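Local coordinates for envelopment polyprotein (Bovine Schmallenberg virus BH80/Germany/2011, PDB 7A56), which probably drives fusion of the viral envelope with a host membrane during entry, as a class II fusion glycoprotein captured here in its postfusion conformation, at residues R225-M235 and S332-L342; N48-Y56 and T381-I389. One frame throughout, in Å; residues are numbered along the deposited sequence.

Along the chain the four segments come in the order 48-56, 225-235, 332-342, 381-389, so both halves of interaction 1 lie between the halves of interaction 2. The centres are about 19 Å apart and the nearest atoms about 6 Å. Interaction 1 pairs two neighbouring inner strands of a five-stranded antiparallel sheet. Interaction 2 ties the loop between strands 44-46 and 61-67 to the turn 382-384 and the start of strand 385-391 in the C-terminal β-domain. Both reach the third subunit, where Tyr56 OH bonds to Gln231 of that neighbour. One lies in the sheet at the trimer interface, the other fastens the C-terminal domain to its own chain, consistent with the folded-back postfusion class II form.

Interaction 1: residues R225-M235 and S332-L342; sequences RIQLDIQTIQM and SVGTINYKIML
Asn337 faces Asp229 in an antiparallel hydrogen-bonded pair, and their side chains add a bond of their own: ND2 of Asn337 reaches OD1 of Asp229 at 3.0 Å, almost straight at 177°. This donor is on the syn side but 26° out of the carboxylate plane, while Gln231 NE2, 2.8 Å from the same OD1, stands above the other face, 71° out of the plane. With OD2 bonded to Thr58 and His78 of the second subunit, the carboxylate is gripped by four partners, which probably stabilises its negative charge in this buried place. An amide suits position 337 because it donates without bringing a second charge.

Arg225 closes one end. Its aliphatic part crosses Leu342 at about a right angle, CB lying 3.9 Å from Leu342 CD2. The chain stays extended from CG to NE, where a water links NE to the carbonyl of Leu342; the guanidinium also makes a salt bridge with Asp37.

Val333 marks the other end, its CG1 3.8 Å from Met235 SD. Thr232 OG1 donates to Val333 O at 2.6 Å, nearly in line with the C=O bond. Next to it Gly334 fits where a β-carbon would collide with Gln231 O.

Opposite Asp229 and Asn337, on the face of Ile226, Leu228, Ile230, Ile336, Tyr338 and Ile340, Ile336 CD1 packs 3.6 Å from Ile230 CB. This is an antiparallel β-strand pair of alternating hydrogen-bonded and non-hydrogen-bonded pairs, whose polar face (Asp229, Gln231, Lys339) meets a neighbouring subunit, consistent with the β-rich, trimeric class II fold.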
loop_
_atom_site.group_PDB
_atom_site.type_symbol
_atom_site.label_atom_id
_atom_site.label_comp_id
_atom_site.label_asym_id
_atom_site.label_seq_id
_atom_site.Cartn_x
_atom_site.Cartn_y
_atom_site.Cartn_z
ATOM N N ARG A 225 -36.017 3.816 15.362
ATOM C CA ARG A 225 -35.661 2.709 16.249
ATOM C C ARG A 225 -34.237 2.192 16.071
ATOM O O ARG A 225 -33.641 1.661 17.039
ATOM C CB ARG A 225 -36.634 1.551 16.005
ATOM C CG ARG A 225 -38.073 1.893 16.432
ATOM C CD ARG A 225 -39.061 0.969 15.735
ATOM N NE ARG A 225 -40.402 1.273 16.195
ATOM C CZ ARG A 225 -41.134 2.286 15.737
ATOM N NH1 ARG A 225 -40.665 3.061 14.776
ATOM N NH2 ARG A 225 -42.359 2.513 16.250
ATOM N N ILE A 226 -33.675 2.285 14.864
ATOM C CA ILE A 226 -32.390 1.637 14.590
ATOM C C ILE A 226 -31.445 2.601 13.897
ATOM O O ILE A 226 -31.810 3.262 12.911
ATOM C CB ILE A 226 -32.553 0.357 13.749
ATOM C CG1 ILE A 226 -33.532 -0.633 14.438
ATOM C CG2 ILE A 226 -31.133 -0.249 13.428
ATOM C CD1 ILE A 226 -33.934 -1.764 13.470
ATOM N N GLN A 227 -30.251 2.744 14.455
ATOM C CA GLN A 227 -29.225 3.543 13.792
ATOM C C GLN A 227 -28.014 2.671 13.496
ATOM O O GLN A 227 -27.647 1.803 14.298
ATOM C CB GLN A 227 -28.819 4.763 14.671
ATOM C CG GLN A 227 -29.946 5.753 14.921
ATOM C CD GLN A 227 -30.605 5.464 16.141
ATOM O OE1 GLN A 227 -29.944 5.301 17.185
ATOM N NE2 GLN A 227 -31.960 5.380 16.083
ATOM N N LEU A 228 -27.358 2.921 12.350
ATOM C CA LEU A 228 -26.136 2.205 12.051
ATOM C C LEU A 228 -25.133 3.176 11.435
ATOM O O LEU A 228 -25.519 4.170 10.816
ATOM C CB LEU A 228 -26.354 1.032 11.051
ATOM C CG LEU A 228 -27.470 -0.001 11.312
ATOM C CD1 LEU A 228 -28.687 0.488 10.558
ATOM C CD2 LEU A 228 -27.040 -1.406 10.847
ATOM N N ASP A 229 -23.836 2.928 11.661
ATOM C CA ASP A 229 -22.806 3.713 10.935
ATOM C C ASP A 229 -21.638 2.803 10.583
ATOM O O ASP A 229 -21.413 1.756 11.216
ATOM C CB ASP A 229 -22.321 4.966 11.707
ATOM C CG ASP A 229 -21.479 4.659 12.969
ATOM O OD1 ASP A 229 -20.378 4.091 12.866
ATOM O OD2 ASP A 229 -21.911 5.029 14.109
ATOM N N ILE A 230 -20.853 3.189 9.558
ATOM C CA ILE A 230 -19.568 2.531 9.356
ATOM C C ILE A 230 -18.433 3.449 9.827
ATOM O O ILE A 230 -18.433 4.658 9.561
ATOM C CB ILE A 230 -19.392 2.116 7.883
ATOM C CG1 ILE A 230 -18.098 1.335 7.753
ATOM C CG2 ILE A 230 -19.440 3.375 6.991
ATOM C CD1 ILE A 230 -17.931 0.683 6.285
ATOM N N GLN A 231 -17.493 2.895 10.583
ATOM C CA GLN A 231 -16.222 3.537 10.876
ATOM C C GLN A 231 -15.144 2.822 10.055
ATOM O O GLN A 231 -15.112 1.584 9.991
ATOM C CB GLN A 231 -15.921 3.451 12.389
ATOM C CG GLN A 231 -16.958 4.153 13.243
ATOM C CD GLN A 231 -17.099 5.626 12.891
ATOM O OE1 GLN A 231 -16.081 6.365 12.791
ATOM N NE2 GLN A 231 -18.364 6.075 12.683
ATOM N N THR A 232 -14.297 3.585 9.386
ATOM C CA THR A 232 -13.353 2.954 8.483
ATOM C C THR A 232 -12.111 3.822 8.352
ATOM O O THR A 232 -11.948 4.835 9.048
ATOM C CB THR A 232 -14.035 2.708 7.125
ATOM O OG1 THR A 232 -13.123 2.016 6.212
ATOM C CG2 THR A 232 -14.416 4.064 6.520
ATOM N N ILE A 233 -11.227 3.429 7.406
ATOM C CA ILE A 233 -10.012 4.159 7.128
ATOM C C ILE A 233 -9.791 4.021 5.619
ATOM O O ILE A 233 -10.176 3.023 5.017
ATOM C CB ILE A 233 -8.823 3.581 7.946
ATOM C CG1 ILE A 233 -9.020 3.820 9.459
ATOM C CG2 ILE A 233 -7.414 4.165 7.562
ATOM C CD1 ILE A 233 -8.057 3.054 10.298
ATOM N N GLN A 234 -9.270 5.064 5.011
ATOM C CA GLN A 234 -8.982 4.991 3.574
ATOM C C GLN A 234 -8.039 3.821 3.284
ATOM O O GLN A 234 -7.034 3.657 3.973
ATOM C CB GLN A 234 -8.344 6.284 3.137
ATOM C CG GLN A 234 -8.146 6.351 1.616
ATOM C CD GLN A 234 -7.787 7.795 1.197
ATOM O OE1 GLN A 234 -8.088 8.240 0.111
ATOM N NE2 GLN A 234 -7.195 8.518 2.093
ATOM N N MET A 235 -8.376 2.999 2.277
ATOM C CA MET A 235 -7.556 1.836 1.927
ATOM C C MET A 235 -6.840 2.101 0.625
ATOM O O MET A 235 -7.253 2.944 -0.175
ATOM C CB MET A 235 -8.373 0.527 1.763
ATOM C CG MET A 235 -9.183 0.271 3.099
ATOM S SD MET A 235 -10.152 -1.251 3.055
ATOM C CE MET A 235 -8.985 -2.590 2.892
ATOM N N SER A 332 -11.895 -7.477 6.303
ATOM C CA SER A 332 -12.622 -6.359 6.937
ATOM C C SER A 332 -12.297 -5.020 6.287
ATOM O O SER A 332 -11.137 -4.722 6.048
ATOM C CB SER A 332 -12.259 -6.231 8.413
ATOM O OG SER A 332 -13.084 -5.230 9.010
ATOM N N VAL A 333 -13.308 -4.169 6.066
ATOM C CA VAL A 333 -13.032 -2.762 5.695
ATOM C C VAL A 333 -13.392 -1.790 6.814
ATOM O O VAL A 333 -13.397 -0.565 6.593
ATOM C CB VAL A 333 -13.755 -2.361 4.385
ATOM C CG1 VAL A 333 -13.320 -3.288 3.211
ATOM C CG2 VAL A 333 -15.259 -2.489 4.578
ATOM N N GLY A 334 -13.705 -2.285 8.002
ATOM C CA GLY A 334 -14.023 -1.355 9.043
ATOM C C GLY A 334 -14.966 -2.004 10.055
ATOM O O GLY A 334 -14.989 -3.227 10.197
ATOM N N THR A 335 -15.733 -1.158 10.736
ATOM C CA THR A 335 -16.688 -1.614 11.775
ATOM C C THR A 335 -18.058 -0.992 11.523
ATOM O O THR A 335 -18.171 0.237 11.330
ATOM C CB THR A 335 -16.202 -1.196 13.168
ATOM O OG1 THR A 335 -14.890 -1.684 13.447
ATOM C CG2 THR A 335 -17.247 -1.650 14.306
ATOM N N ILE A 336 -19.111 -1.807 11.568
ATOM C CA ILE A 336 -20.486 -1.314 11.574
ATOM C C ILE A 336 -20.974 -1.229 13.025
ATOM O O ILE A 336 -21.072 -2.254 13.718
ATOM C CB ILE A 336 -21.433 -2.214 10.736
ATOM C CG1 ILE A 336 -20.902 -2.451 9.289
ATOM C CG2 ILE A 336 -22.910 -1.631 10.695
ATOM C CD1 ILE A 336 -20.706 -1.209 8.513
ATOM N N ASN A 337 -21.259 -0.010 13.500
ATOM C CA ASN A 337 -21.910 0.175 14.800
ATOM C C ASN A 337 -23.411 0.191 14.610
ATOM O O ASN A 337 -23.902 0.661 13.574
ATOM C CB ASN A 337 -21.416 1.482 15.431
ATOM C CG ASN A 337 -19.948 1.455 15.682
ATOM O OD1 ASN A 337 -19.488 0.684 16.506
ATOM N ND2 ASN A 337 -19.179 2.255 14.949
ATOM N N TYR A 338 -24.158 -0.313 15.618
ATOM C CA TYR A 338 -25.600 -0.259 15.496
ATOM C C TYR A 338 -26.231 -0.161 16.886
ATOM O O TYR A 338 -25.684 -0.660 17.873
ATOM C CB TYR A 338 -26.184 -1.488 14.781
ATOM C CG TYR A 338 -25.785 -2.864 15.368
ATOM C CD1 TYR A 338 -26.556 -3.448 16.372
ATOM C CD2 TYR A 338 -24.672 -3.567 14.905
ATOM C CE1 TYR A 338 -26.249 -4.690 16.899
ATOM C CE2 TYR A 338 -24.335 -4.852 15.411
ATOM C CZ TYR A 338 -25.164 -5.394 16.450
ATOM O OH TYR A 338 -24.906 -6.653 16.974
ATOM N N LYS A 339 -27.397 0.467 16.911
ATOM C CA LYS A 339 -28.186 0.648 18.125
ATOM C C LYS A 339 -29.648 0.420 17.793
ATOM O O LYS A 339 -30.170 0.948 16.795
ATOM C CB LYS A 339 -27.933 2.056 18.711
ATOM C CG LYS A 339 -28.691 2.337 20.097
ATOM C CD LYS A 339 -28.665 3.823 20.381
ATOM C CE LYS A 339 -29.425 4.146 21.785
ATOM N NZ LYS A 339 -29.275 5.606 22.091
ATOM N N ILE A 340 -30.312 -0.374 18.649
ATOM C CA ILE A 340 -31.711 -0.770 18.476
ATOM C C ILE A 340 -32.460 -0.385 19.756
ATOM O O ILE A 340 -31.991 -0.695 20.859
ATOM C CB ILE A 340 -31.839 -2.289 18.234
ATOM C CG1 ILE A 340 -31.149 -2.712 16.915
ATOM C CG2 ILE A 340 -33.326 -2.744 18.291
ATOM C CD1 ILE A 340 -30.694 -4.194 17.003
ATOM N N MET A 341 -33.542 0.383 19.595
ATOM C CA MET A 341 -34.377 0.903 20.705
ATOM C C MET A 341 -35.837 0.756 20.309
ATOM O O MET A 341 -36.369 1.607 19.580
ATOM C CB MET A 341 -34.021 2.362 20.960
ATOM C CG MET A 341 -34.780 3.031 22.181
ATOM S SD MET A 341 -33.738 4.415 22.716
ATOM C CE MET A 341 -34.100 4.431 24.482
ATOM N N LEU A 342 -36.496 -0.305 20.809
ATOM C CA LEU A 342 -37.859 -0.620 20.394
ATOM C C LEU A 342 -38.914 -0.195 21.424
ATOM O O LEU A 342 -40.112 -0.225 21.119
ATOM C CB LEU A 342 -37.989 -2.125 20.120
ATOM C CG LEU A 342 -36.953 -2.683 19.145
ATOM C CD1 LEU A 342 -37.166 -4.180 18.781
ATOM C CD2 LEU A 342 -36.979 -1.870 17.873
HETATM O O HOH W 1 -41.156 -0.354 18.277
HETATM O O HOH W 2 -28.944 7.236 19.341
#

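Interaction 2: residues N48-Y56 and T381-I389; sequences NLPAIIPQY and TNTIGSCSI
Ile384 meets Pro50, Ala51 and Ile52 where a loop docks onto the turn that leads from strand 373-381 into strand 385-391. These strands belong to two separate four-stranded antiparallel sheets of the C-terminal β-domain, an arrangement consistent with the immunoglobulin-like domain III of class II fusion proteins.

Followed outward, Ile384 begins with CB 3.8 Å from the carbonyl O of Ala51. CG1 runs past the same oxygen towards the proline ring; it is anti to the carbonyl carbon (chi1 -64°), which turns the branch to the loop. At the tip, the side chain lies obliquely across that of Pro50, CD1 3.7 Å from Pro50 CB, and CD1 is also 4.0 Å from CG1 of Ile52, whose side chain runs alongside in the same direction. Tyr105 of strand 98-134 borders the group too. A long apolar chain suits this place because it spans from backbone to ring and reaches both Pro50 and Ile52 with its CD1.

Hydrogen bonds join the loop and the turn as well. Ile384 N donates a hydrogen bond to Ala51 O at 3.1 Å. Thr383 works in both directions: its OG1 accepts from Ile53 N at 2.8 Å and donates to the carbonyl O of Ile384 at 2.7 Å, a dual role that fits a hydroxyl where loop and turn meet.

Farther along, Gln55 reaches over as an extended chain (chi2 163°) and sets its amide against the main chain of Ser386, near the disulfide of Cys387 with Cys427. NE2 makes a weak bond to Ser386 O at 3.0 Å, whereas Ser386 N lies in the plane of the Gln55 carbonyl, on a lone pair of OE1, at 2.9 Å.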
loop_
_atom_site.group_PDB
_atom_site.type_symbol
_atom_site.label_atom_id
_atom_site.label_comp_id
_atom_site.label_asym_id
_atom_site.label_seq_id
_atom_site.Cartn_x
_atom_site.Cartn_y
_atom_site.Cartn_z
ATOM N N ASN A 48 -37.241 -12.882 -0.321
ATOM C CA ASN A 48 -36.804 -14.175 -0.855
ATOM C C ASN A 48 -35.281 -14.287 -0.905
ATOM O O ASN A 48 -34.717 -14.824 -1.865
ATOM C CB ASN A 48 -37.392 -14.453 -2.243
ATOM C CG ASN A 48 -37.496 -15.933 -2.510
ATOM O OD1 ASN A 48 -37.770 -16.695 -1.583
ATOM N ND2 ASN A 48 -37.242 -16.358 -3.745
ATOM N N LEU A 49 -34.610 -13.758 0.120
ATOM C CA LEU A 49 -33.169 -13.923 0.188
ATOM C C LEU A 49 -32.801 -15.332 0.667
ATOM O O LEU A 49 -33.600 -15.992 1.311
ATOM C CB LEU A 49 -32.568 -12.870 1.099
ATOM C CG LEU A 49 -32.580 -11.409 0.633
ATOM C CD1 LEU A 49 -31.852 -10.458 1.615
ATOM C CD2 LEU A 49 -31.925 -11.258 -0.752
ATOM N N PRO A 50 -31.609 -15.829 0.334
ATOM C CA PRO A 50 -31.119 -17.075 0.948
ATOM C C PRO A 50 -31.071 -16.998 2.470
ATOM O O PRO A 50 -31.156 -15.919 3.083
ATOM C CB PRO A 50 -29.695 -17.219 0.399
ATOM C CG PRO A 50 -29.634 -16.327 -0.779
ATOM C CD PRO A 50 -30.598 -15.215 -0.546
ATOM N N ALA A 51 -30.875 -18.184 3.076
ATOM C CA ALA A 51 -30.802 -18.311 4.541
ATOM C C ALA A 51 -29.694 -17.429 5.095
ATOM O O ALA A 51 -28.611 -17.321 4.502
ATOM C CB ALA A 51 -30.542 -19.775 4.940
ATOM N N ILE A 52 -29.994 -16.729 6.193
ATOM C CA ILE A 52 -29.025 -15.853 6.846
ATOM C C ILE A 52 -29.133 -16.200 8.325
ATOM O O ILE A 52 -30.114 -15.827 8.995
ATOM C CB ILE A 52 -29.285 -14.355 6.579
ATOM C CG1 ILE A 52 -29.179 -13.992 5.072
ATOM C CG2 ILE A 52 -28.326 -13.431 7.391
ATOM C CD1 ILE A 52 -30.133 -12.836 4.744
ATOM N N ILE A 53 -28.151 -16.945 8.819
ATOM C CA ILE A 53 -28.097 -17.442 10.196
ATOM C C ILE A 53 -26.812 -16.882 10.814
ATOM O O ILE A 53 -25.702 -17.237 10.366
ATOM C CB ILE A 53 -28.125 -18.975 10.229
ATOM C CG1 ILE A 53 -29.389 -19.511 9.520
ATOM C CG2 ILE A 53 -28.098 -19.448 11.717
ATOM C CD1 ILE A 53 -29.412 -20.997 9.364
ATOM N N PRO A 54 -26.913 -15.971 11.773
ATOM C CA PRO A 54 -25.744 -15.156 12.162
ATOM C C PRO A 54 -24.634 -15.949 12.861
ATOM O O PRO A 54 -24.877 -16.744 13.759
ATOM C CB PRO A 54 -26.335 -14.088 13.086
ATOM C CG PRO A 54 -27.686 -14.602 13.500
ATOM C CD PRO A 54 -28.164 -15.496 12.385
ATOM N N GLN A 55 -23.394 -15.695 12.438
ATOM C CA GLN A 55 -22.215 -16.341 13.017
ATOM C C GLN A 55 -21.538 -15.502 14.084
ATOM O O GLN A 55 -20.688 -16.031 14.812
ATOM C CB GLN A 55 -21.143 -16.586 11.913
ATOM C CG GLN A 55 -21.521 -17.677 10.912
ATOM C CD GLN A 55 -20.677 -17.564 9.684
ATOM O OE1 GLN A 55 -20.813 -16.589 8.941
ATOM N NE2 GLN A 55 -19.749 -18.511 9.473
ATOM N N TYR A 56 -21.786 -14.192 14.100
ATOM C CA TYR A 56 -20.999 -13.258 14.889
ATOM C C TYR A 56 -21.765 -12.828 16.153
ATOM O O TYR A 56 -22.946 -12.463 16.092
ATOM C CB TYR A 56 -20.626 -12.043 14.035
ATOM C CG TYR A 56 -19.614 -11.116 14.687
ATOM C CD1 TYR A 56 -18.231 -11.386 14.601
ATOM C CD2 TYR A 56 -20.036 -10.033 15.460
ATOM C CE1 TYR A 56 -17.306 -10.563 15.212
ATOM C CE2 TYR A 56 -19.107 -9.172 16.089
ATOM C CZ TYR A 56 -17.756 -9.440 15.960
ATOM O OH TYR A 56 -16.830 -8.631 16.547
ATOM N N THR A 381 -23.269 -25.014 2.300
ATOM C CA THR A 381 -23.413 -24.214 3.512
ATOM C C THR A 381 -24.890 -24.001 3.775
ATOM O O THR A 381 -25.705 -23.912 2.848
ATOM C CB THR A 381 -22.659 -22.865 3.405
ATOM O OG1 THR A 381 -22.885 -22.083 4.581
ATOM C CG2 THR A 381 -23.102 -22.051 2.142
ATOM N N ASN A 382 -25.242 -23.968 5.056
ATOM C CA ASN A 382 -26.636 -23.725 5.417
ATOM C C ASN A 382 -26.955 -22.226 5.520
ATOM O O ASN A 382 -28.111 -21.868 5.818
ATOM C CB ASN A 382 -26.992 -24.486 6.723
ATOM C CG ASN A 382 -26.223 -23.985 7.965
ATOM O OD1 ASN A 382 -25.137 -23.417 7.894
ATOM N ND2 ASN A 382 -26.810 -24.217 9.116
ATOM N N THR A 383 -25.996 -21.355 5.184
ATOM C CA THR A 383 -26.159 -19.923 5.381
ATOM C C THR A 383 -25.140 -19.147 4.539
ATOM O O THR A 383 -24.005 -19.571 4.356
ATOM C CB THR A 383 -26.022 -19.514 6.872
ATOM O OG1 THR A 383 -26.328 -18.122 7.031
ATOM C CG2 THR A 383 -24.632 -19.794 7.483
ATOM N N ILE A 384 -25.567 -17.978 4.081
ATOM C CA ILE A 384 -24.626 -16.927 3.735
ATOM C C ILE A 384 -23.780 -16.651 4.955
ATOM O O ILE A 384 -24.302 -16.559 6.068
ATOM C CB ILE A 384 -25.392 -15.666 3.310
ATOM C CG1 ILE A 384 -26.192 -15.946 2.026
ATOM C CG2 ILE A 384 -24.408 -14.460 3.181
ATOM C CD1 ILE A 384 -27.222 -14.863 1.717
ATOM N N GLY A 385 -22.470 -16.515 4.774
ATOM C CA GLY A 385 -21.641 -16.236 5.936
ATOM C C GLY A 385 -20.206 -15.970 5.506
ATOM O O GLY A 385 -19.916 -15.766 4.324
ATOM N N SER A 386 -19.324 -15.975 6.480
ATOM C CA SER A 386 -17.915 -15.702 6.251
ATOM C C SER A 386 -17.169 -16.718 7.092
ATOM O O SER A 386 -17.505 -16.896 8.253
ATOM C CB SER A 386 -17.547 -14.279 6.686
ATOM O OG SER A 386 -16.162 -14.041 6.456
ATOM N N CYS A 387 -16.200 -17.419 6.509
ATOM C CA CYS A 387 -15.486 -18.479 7.200
ATOM C C CYS A 387 -13.994 -18.235 7.214
ATOM O O CYS A 387 -13.427 -17.766 6.237
ATOM C CB CYS A 387 -15.704 -19.827 6.522
ATOM S SG CYS A 387 -17.356 -20.405 6.676
ATOM N N SER A 388 -13.347 -18.668 8.279
ATOM C CA SER A 388 -11.894 -18.794 8.232
ATOM C C SER A 388 -11.462 -19.891 7.242
ATOM O O SER A 388 -11.996 -21.005 7.258
ATOM C CB SER A 388 -11.388 -19.131 9.630
ATOM O OG SER A 388 -10.025 -18.837 9.720
ATOM N N ILE A 389 -10.489 -19.604 6.381
ATOM C CA ILE A 389 -9.948 -20.650 5.512
ATOM C C ILE A 389 -8.510 -20.908 5.950
ATOM O O ILE A 389 -7.741 -19.962 6.190
ATOM C CB ILE A 389 -10.112 -20.291 4.014
ATOM C CG1 ILE A 389 -9.553 -21.415 3.121
ATOM C CG2 ILE A 389 -9.581 -18.888 3.649
ATOM C CD1 ILE A 389 -9.994 -21.303 1.641
#